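Side-chain contacts in Rna-directed RNA polymerase (Infectious pancreatic necrosis virus, PDB 3ZED), which copies RNA from an RNA template, joining ribonucleoside triphosphates and releasing diphosphate, and probably also serves as the protein covalently attached to the viral genome: residues I392-N396 with T397-I401; K522-R525 with E526-E530; I252-K256 with G257-A261. All coordinates share one frame; numbering follows the deposited sequence.

Contact 1 of 3, residues I392-N396 with T397-I401; sequences ILQDN and TWYSI
A tight β-hairpin in the palm pairs I392 with Y399 and L393 with W398. At the I392–Y399 hydrogen-bonded pair, I392 N gives a bond of 2.9 Å to Y399 O and I392 O takes one of 2.7 Å from Y399 N. D395 and N396 make the turn, both in the left-handed helical region of backbone angles. T397 locks it from the side: its OG1, beside its own N at chi1 -44°, bonds D395 O at 2.7 Å, coming from above that carbonyl plane. On the same face as T397, Q394 CG lies 4.1 Å from Y399 CE2; the amide of Q394 stands at 86° to the ring, and its NE2 bonds K496 O, while Y399 OH meets N498. Further along this face, I392 CD1 and I401 CD1 touch at 3.7 Å, the two chains lying at a slant. The other face carries L393 and W398, a non-hydrogen-bonded pair whose closest side-chain atoms are L393 CB and W398 CE3, at 4.2 Å. Strand 389-394 has strand 382-386 on its far side and strand 397-403 has strand 515-521, so the hairpin is the middle of a four-stranded antiparallel sheet. Helix 364-377 and L524 of helix 524-533 cover the L393–W398 face.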
loop_
_atom_site.group_PDB
_atom_site.type_symbol
_atom_site.label_atom_id
_atom_site.label_comp_id
_atom_site.label_asym_id
_atom_site.label_seq_id
_atom_site.Cartn_x
_atom_site.Cartn_y
_atom_site.Cartn_z
ATOM N N ILE B 392 -4.399 18.939 5.762
ATOM C CA ILE B 392 -5.205 20.137 5.578
ATOM C C ILE B 392 -4.464 21.361 6.112
ATOM O O ILE B 392 -4.002 21.385 7.258
ATOM C CB ILE B 392 -6.631 20.001 6.203
ATOM C CG1 ILE B 392 -7.511 19.053 5.368
ATOM C CG2 ILE B 392 -7.328 21.377 6.389
ATOM C CD1 ILE B 392 -8.766 18.539 6.073
ATOM N N LEU B 393 -4.396 22.389 5.270
ATOM C CA LEU B 393 -3.874 23.702 5.613
ATOM C C LEU B 393 -5.065 24.660 5.635
ATOM O O LEU B 393 -5.644 24.932 4.590
ATOM C CB LEU B 393 -2.801 24.152 4.596
ATOM C CG LEU B 393 -1.949 25.410 4.909
ATOM C CD1 LEU B 393 -0.849 25.564 3.892
ATOM C CD2 LEU B 393 -2.765 26.700 4.844
ATOM N N GLN B 394 -5.453 25.129 6.822
ATOM C CA GLN B 394 -6.505 26.132 7.003
ATOM C C GLN B 394 -6.288 26.861 8.319
ATOM O O GLN B 394 -5.720 26.276 9.248
ATOM C CB GLN B 394 -7.929 25.550 6.894
ATOM C CG GLN B 394 -8.478 24.809 8.106
ATOM C CD GLN B 394 -9.875 24.337 7.815
ATOM O OE1 GLN B 394 -10.073 23.237 7.318
ATOM N NE2 GLN B 394 -10.874 25.173 8.072
ATOM N N ASP B 395 -6.695 28.151 8.367
ATOM C CA ASP B 395 -6.608 29.047 9.525
ATOM C C ASP B 395 -5.170 29.111 10.099
ATOM O O ASP B 395 -4.960 28.944 11.315
ATOM C CB ASP B 395 -7.625 28.632 10.610
ATOM C CG ASP B 395 -9.058 28.549 10.121
ATOM O OD1 ASP B 395 -9.527 29.519 9.486
ATOM O OD2 ASP B 395 -9.706 27.513 10.367
ATOM N N ASN B 396 -4.180 29.345 9.197
ATOM C CA ASN B 396 -2.746 29.434 9.512
ATOM C C ASN B 396 -2.279 28.215 10.355
ATOM O O ASN B 396 -1.433 28.349 11.251
ATOM C CB ASN B 396 -2.429 30.768 10.226
ATOM C CG ASN B 396 -0.955 31.087 10.283
ATOM O OD1 ASN B 396 -0.195 30.792 9.354
ATOM N ND2 ASN B 396 -0.513 31.655 11.396
ATOM N N THR B 397 -2.856 27.031 10.072
ATOM C CA THR B 397 -2.548 25.801 10.799
ATOM C C THR B 397 -2.433 24.620 9.819
ATOM O O THR B 397 -3.191 24.530 8.860
ATOM C CB THR B 397 -3.625 25.533 11.894
ATOM O OG1 THR B 397 -3.948 26.736 12.599
ATOM C CG2 THR B 397 -3.204 24.463 12.895
ATOM N N TRP B 398 -1.491 23.718 10.091
ATOM C CA TRP B 398 -1.258 22.489 9.337
ATOM C C TRP B 398 -1.814 21.313 10.149
ATOM O O TRP B 398 -1.452 21.130 11.327
ATOM C CB TRP B 398 0.246 22.304 9.038
ATOM C CG TRP B 398 0.585 21.012 8.350
ATOM C CD1 TRP B 398 1.006 19.857 8.939
ATOM C CD2 TRP B 398 0.559 20.754 6.927
ATOM N NE1 TRP B 398 1.266 18.902 7.975
ATOM C CE2 TRP B 398 1.015 19.431 6.732
ATOM C CE3 TRP B 398 0.235 21.526 5.801
ATOM C CZ2 TRP B 398 1.159 18.864 5.458
ATOM C CZ3 TRP B 398 0.338 20.951 4.536
ATOM C CH2 TRP B 398 0.802 19.641 4.372
ATOM N N TYR B 399 -2.723 20.550 9.530
ATOM C CA TYR B 399 -3.332 19.390 10.171
ATOM C C TYR B 399 -2.991 18.111 9.444
ATOM O O TYR B 399 -3.121 18.026 8.229
ATOM C CB TYR B 399 -4.862 19.516 10.260
ATOM C CG TYR B 399 -5.337 20.747 10.995
ATOM C CD1 TYR B 399 -5.525 20.730 12.375
ATOM C CD2 TYR B 399 -5.627 21.923 10.307
ATOM C CE1 TYR B 399 -5.985 21.860 13.054
ATOM C CE2 TYR B 399 -6.088 23.055 10.974
ATOM C CZ TYR B 399 -6.268 23.020 12.349
ATOM O OH TYR B 399 -6.697 24.149 13.014
ATOM N N SER B 400 -2.572 17.123 10.200
ATOM C CA SER B 400 -2.334 15.785 9.705
ATOM C C SER B 400 -3.461 14.923 10.236
ATOM O O SER B 400 -3.621 14.816 11.455
ATOM C CB SER B 400 -0.969 15.277 10.150
ATOM O OG SER B 400 -0.755 13.965 9.664
ATOM N N ILE B 401 -4.308 14.413 9.326
ATOM C CA ILE B 401 -5.461 13.590 9.671
ATOM C C ILE B 401 -5.247 12.202 9.084
ATOM O O ILE B 401 -4.987 12.072 7.886
ATOM C CB ILE B 401 -6.812 14.238 9.194
ATOM C CG1 ILE B 401 -7.023 15.632 9.809
ATOM C CG2 ILE B 401 -8.030 13.329 9.463
ATOM C CD1 ILE B 401 -7.079 16.684 8.820
#

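Contact 2 of 3, residues K522-R525 with E526-E530; sequences KNLR and ETIVE
T527 turns back along the helix start and its hydroxyl grips N523 O, with OG1 to O at 2.7 Å. With chi1 at -54° the hydroxyl sits beside the backbone N of T527 and opposite its carbonyl carbon, so both groups reach the same oxygen: T527 N also bonds N523 O, at 3.0 Å. The hydroxyl comes from well above the carbonyl plane, 44° out of it, whereas the N-H lies much nearer that plane. E526 comes at the same residue by another route. Its chain bends at chi2 (78°), bringing OE1 back over the N523 backbone, 3.0 Å from N523 C and 3.3 Å from N523 CB. This is a contact of atoms without a bond; the carboxylate oxygen takes its bond from the side-chain amide of N396.

N523 holds the N-cap position of helix 524-533, with positive phi, and its own side chain caps nothing. The chain leaves strand 515-521 here and turns straight into the helix, which lies within the sequence range of the thumb family.

On the inner side L524 and I528, four residues apart, slant across each other. L524 CG lies 4.0 Å from I528 CD1, and the pair forms an apolar strip facing helix 364-377, where L524 meets L376 and I528 also meets M369 and I372. R525 runs extended away from the helix, and its NH2 forms a salt bridge with D379 and a hydrogen bond with L376 O. That end stays well apart from the E526 carboxylate, with NH1 and E526 OE2 separated by 6.0 Å. The R525 carbonyl accepts V529 N, and V529 CG2 lies 3.3 Å from R525 O.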
loop_
_atom_site.group_PDB
_atom_site.type_symbol
_atom_site.label_atom_id
_atom_site.label_comp_id
_atom_site.label_asym_id
_atom_site.label_seq_id
_atom_site.Cartn_x
_atom_site.Cartn_y
_atom_site.Cartn_z
ATOM N N LYS B 522 0.289 24.702 14.736
ATOM C CA LYS B 522 -0.254 26.055 14.886
ATOM C C LYS B 522 0.754 27.128 14.470
ATOM O O LYS B 522 1.966 26.885 14.496
ATOM C CB LYS B 522 -0.696 26.295 16.338
ATOM C CG LYS B 522 -2.041 25.674 16.673
ATOM C CD LYS B 522 -2.411 25.881 18.133
ATOM C CE LYS B 522 -3.848 25.499 18.408
ATOM N NZ LYS B 522 -4.102 25.256 19.858
ATOM N N ASN B 523 0.236 28.333 14.118
ATOM C CA ASN B 523 1.003 29.517 13.712
ATOM C C ASN B 523 2.003 29.111 12.632
ATOM O O ASN B 523 3.217 29.231 12.804
ATOM C CB ASN B 523 1.706 30.181 14.938
ATOM C CG ASN B 523 0.803 30.440 16.128
ATOM O OD1 ASN B 523 -0.167 31.194 16.050
ATOM N ND2 ASN B 523 1.105 29.820 17.259
ATOM N N LEU B 524 1.469 28.542 11.544
ATOM C CA LEU B 524 2.244 27.989 10.426
ATOM C C LEU B 524 3.096 29.049 9.736
ATOM O O LEU B 524 4.272 28.790 9.545
ATOM C CB LEU B 524 1.322 27.268 9.423
ATOM C CG LEU B 524 2.011 26.476 8.288
ATOM C CD1 LEU B 524 3.066 25.491 8.825
ATOM C CD2 LEU B 524 0.977 25.781 7.395
ATOM N N ARG B 525 2.530 30.227 9.387
ATOM C CA ARG B 525 3.268 31.335 8.758
ATOM C C ARG B 525 4.534 31.693 9.536
ATOM O O ARG B 525 5.605 31.823 8.959
ATOM C CB ARG B 525 2.387 32.596 8.688
ATOM C CG ARG B 525 1.609 32.793 7.407
ATOM C CD ARG B 525 0.708 34.019 7.515
ATOM N NE ARG B 525 -0.336 33.995 6.491
ATOM C CZ ARG B 525 -1.582 33.592 6.708
ATOM N NH1 ARG B 525 -1.964 33.222 7.922
ATOM N NH2 ARG B 525 -2.461 33.572 5.715
ATOM N N GLU B 526 4.369 31.884 10.857
ATOM C CA GLU B 526 5.384 32.267 11.834
ATOM C C GLU B 526 6.442 31.174 11.945
ATOM O O GLU B 526 7.611 31.506 11.893
ATOM C CB GLU B 526 4.745 32.560 13.217
ATOM C CG GLU B 526 3.654 33.636 13.249
ATOM C CD GLU B 526 2.252 33.281 12.768
ATOM O OE1 GLU B 526 2.040 32.134 12.312
ATOM O OE2 GLU B 526 1.378 34.177 12.783
ATOM N N THR B 527 6.034 29.881 12.056
ATOM C CA THR B 527 6.908 28.687 12.126
ATOM C C THR B 527 7.822 28.602 10.896
ATOM O O THR B 527 8.996 28.291 11.074
ATOM C CB THR B 527 6.059 27.388 12.265
ATOM O OG1 THR B 527 5.181 27.538 13.369
ATOM C CG2 THR B 527 6.914 26.106 12.465
ATOM N N ILE B 528 7.294 28.870 9.660
ATOM C CA ILE B 528 8.083 28.848 8.409
ATOM C C ILE B 528 9.116 29.993 8.449
ATOM O O ILE B 528 10.284 29.760 8.125
ATOM C CB ILE B 528 7.171 28.880 7.143
ATOM C CG1 ILE B 528 6.285 27.605 7.112
ATOM C CG2 ILE B 528 7.999 28.983 5.848
ATOM C CD1 ILE B 528 5.147 27.638 6.146
ATOM N N VAL B 529 8.706 31.192 8.909
ATOM C CA VAL B 529 9.595 32.361 9.047
ATOM C C VAL B 529 10.724 32.020 10.057
ATOM O O VAL B 529 11.895 32.294 9.785
ATOM C CB VAL B 529 8.800 33.646 9.446
ATOM C CG1 VAL B 529 9.729 34.789 9.864
ATOM C CG2 VAL B 529 7.874 34.095 8.323
ATOM N N GLU B 530 10.365 31.382 11.181
ATOM C CA GLU B 530 11.292 30.945 12.227
ATOM C C GLU B 530 12.288 29.915 11.666
ATOM O O GLU B 530 13.478 30.033 11.933
ATOM C CB GLU B 530 10.516 30.350 13.426
ATOM C CG GLU B 530 11.378 30.153 14.661
ATOM C CD GLU B 530 10.780 29.368 15.813
ATOM O OE1 GLU B 530 9.550 29.128 15.813
ATOM O OE2 GLU B 530 11.548 29.013 16.737
#

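Contact 3 of 3, residues I252-K256 with G257-A261; sequences IGKTK and GDTTA
From extended angles at K254 and T255 the backbone swings into helical ones at K256, G257 and D258, relaxes at T259 and then starts helix 260-278. T255 and D258 hold the bend by a reciprocal pair of bonds. T255 N donates to D258 OD2 at 3.0 Å and nearly straight, 176° at the hydrogen, although it meets the carboxylate from above its plane. In return D258 N donates to T255 OG1 at 3.2 Å. The threonine hydroxyl can take that bond because its chi1 of 64° sets OG1 between its own N and carbonyl carbon, the crowded position, from which it faces the incoming backbone of D258.

T259 adopts the same first torsion, 57°, and sends OG1 back to T255 O at 2.9 Å. On its other branch CG2 packs 3.8 Å from K254 CB, while the lysine chain, bent at chi2, carries NZ away from the turn; that amine is still 6.7 Å from D258 OD2. K256 O is gripped from opposite faces of its plane, by T259 N at 3.2 Å and by T260 OG1 at 3.3 Å. K256 itself reaches out of the turn, and its NZ bonds S246 O; beside it, Y326 of helix 326-340 packs against both K256 and T259.

The crossed bonds of T255 and D258 have the pattern of a capping box, here on one short helical turn ahead of the main helix. The loop carries I252 to T255 of a predicted GTP-binding site, with a GKT sequence, but unlike in a classical P-loop the lysine and threonine are extended, and the long helix begins only at T260.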
loop_
_atom_site.group_PDB
_atom_site.type_symbol
_atom_site.label_atom_id
_atom_site.label_comp_id
_atom_site.label_asym_id
_atom_site.label_seq_id
_atom_site.Cartn_x
_atom_site.Cartn_y
_atom_site.Cartn_z
ATOM N N ILE B 252 1.207 -23.061 1.774
ATOM C CA ILE B 252 1.831 -22.603 3.021
ATOM C C ILE B 252 3.289 -23.115 3.082
ATOM O O ILE B 252 3.564 -24.284 2.780
ATOM C CB ILE B 252 1.002 -23.011 4.276
ATOM C CG1 ILE B 252 -0.327 -22.204 4.344
ATOM C CG2 ILE B 252 1.810 -22.842 5.581
ATOM C CD1 ILE B 252 -1.443 -22.892 5.105
ATOM N N GLY B 253 4.190 -22.206 3.443
ATOM C CA GLY B 253 5.614 -22.479 3.571
ATOM C C GLY B 253 6.392 -22.276 2.290
ATOM O O GLY B 253 7.592 -22.559 2.244
ATOM N N LYS B 254 5.720 -21.781 1.244
ATOM C CA LYS B 254 6.349 -21.546 -0.052
ATOM C C LYS B 254 6.351 -20.064 -0.396
ATOM O O LYS B 254 5.480 -19.320 0.051
ATOM C CB LYS B 254 5.632 -22.350 -1.160
ATOM C CG LYS B 254 5.454 -23.839 -0.876
ATOM C CD LYS B 254 6.632 -24.678 -1.343
ATOM C CE LYS B 254 6.534 -26.123 -0.911
ATOM N NZ LYS B 254 5.397 -26.826 -1.554
ATOM N N THR B 255 7.341 -19.641 -1.187
ATOM C CA THR B 255 7.461 -18.268 -1.678
ATOM C C THR B 255 6.760 -18.170 -3.036
ATOM O O THR B 255 6.337 -19.192 -3.572
ATOM C CB THR B 255 8.933 -17.856 -1.795
ATOM O OG1 THR B 255 9.577 -18.672 -2.781
ATOM C CG2 THR B 255 9.676 -17.891 -0.462
ATOM N N LYS B 256 6.682 -16.960 -3.609
ATOM C CA LYS B 256 6.101 -16.718 -4.932
ATOM C C LYS B 256 7.020 -17.294 -6.022
ATOM O O LYS B 256 6.524 -17.846 -7.004
ATOM C CB LYS B 256 5.823 -15.224 -5.146
ATOM C CG LYS B 256 4.538 -14.765 -4.455
ATOM C CD LYS B 256 4.172 -13.330 -4.820
ATOM C CE LYS B 256 2.813 -12.911 -4.322
ATOM N NZ LYS B 256 2.734 -12.822 -2.842
ATOM N N GLY B 257 8.340 -17.221 -5.805
ATOM C CA GLY B 257 9.341 -17.806 -6.698
ATOM C C GLY B 257 9.213 -19.319 -6.790
ATOM O O GLY B 257 9.384 -19.900 -7.865
ATOM N N ASP B 258 8.862 -19.962 -5.657
ATOM C CA ASP B 258 8.653 -21.407 -5.537
ATOM C C ASP B 258 7.404 -21.892 -6.273
ATOM O O ASP B 258 7.335 -23.076 -6.645
ATOM C CB ASP B 258 8.491 -21.799 -4.043
ATOM C CG ASP B 258 9.702 -21.647 -3.126
ATOM O OD1 ASP B 258 10.844 -21.629 -3.641
ATOM O OD2 ASP B 258 9.503 -21.572 -1.887
ATOM N N THR B 259 6.387 -21.006 -6.419
ATOM C CA THR B 259 5.060 -21.366 -6.945
ATOM C C THR B 259 4.602 -20.606 -8.222
ATOM O O THR B 259 3.389 -20.539 -8.476
ATOM C CB THR B 259 4.033 -21.129 -5.833
ATOM O OG1 THR B 259 4.137 -19.765 -5.414
ATOM C CG2 THR B 259 4.234 -22.061 -4.639
ATOM N N THR B 260 5.555 -20.075 -9.040
ATOM C CA THR B 260 5.240 -19.335 -10.276
ATOM C C THR B 260 4.274 -20.118 -11.190
ATOM O O THR B 260 3.237 -19.566 -11.563
ATOM C CB THR B 260 6.519 -18.963 -11.023
ATOM O OG1 THR B 260 7.354 -18.230 -10.124
ATOM C CG2 THR B 260 6.246 -18.137 -12.278
ATOM N N ALA B 261 4.613 -21.382 -11.542
ATOM C CA ALA B 261 3.797 -22.225 -12.421
ATOM C C ALA B 261 2.405 -22.469 -11.815
ATOM O O ALA B 261 1.397 -22.285 -12.504
ATOM C CB ALA B 261 4.498 -23.545 -12.696
#

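Contacts 1 and 2 are neighbours in space, their centres 12 Å apart, although over a hundred residues lie between them in the chain. N396 in the hairpin turn joins them: its OD1 lies 2.8 Å from R525 N and its ND2 2.8 Å from E526 OE1, so both ends of one side-chain amide are used on the first turn of helix 524-533, probably as hydrogen bonds. L393 CG also packs 3.9 Å from L524 CD2. Contact 3, which holds part of the predicted GTP site, stands apart on the opposite side of the chain's centre, about 46 Å from contact 1 and 52 Å from contact 2 between centres. The I401 side chain of contact 1 is about 13 Å from a bound potassium ion.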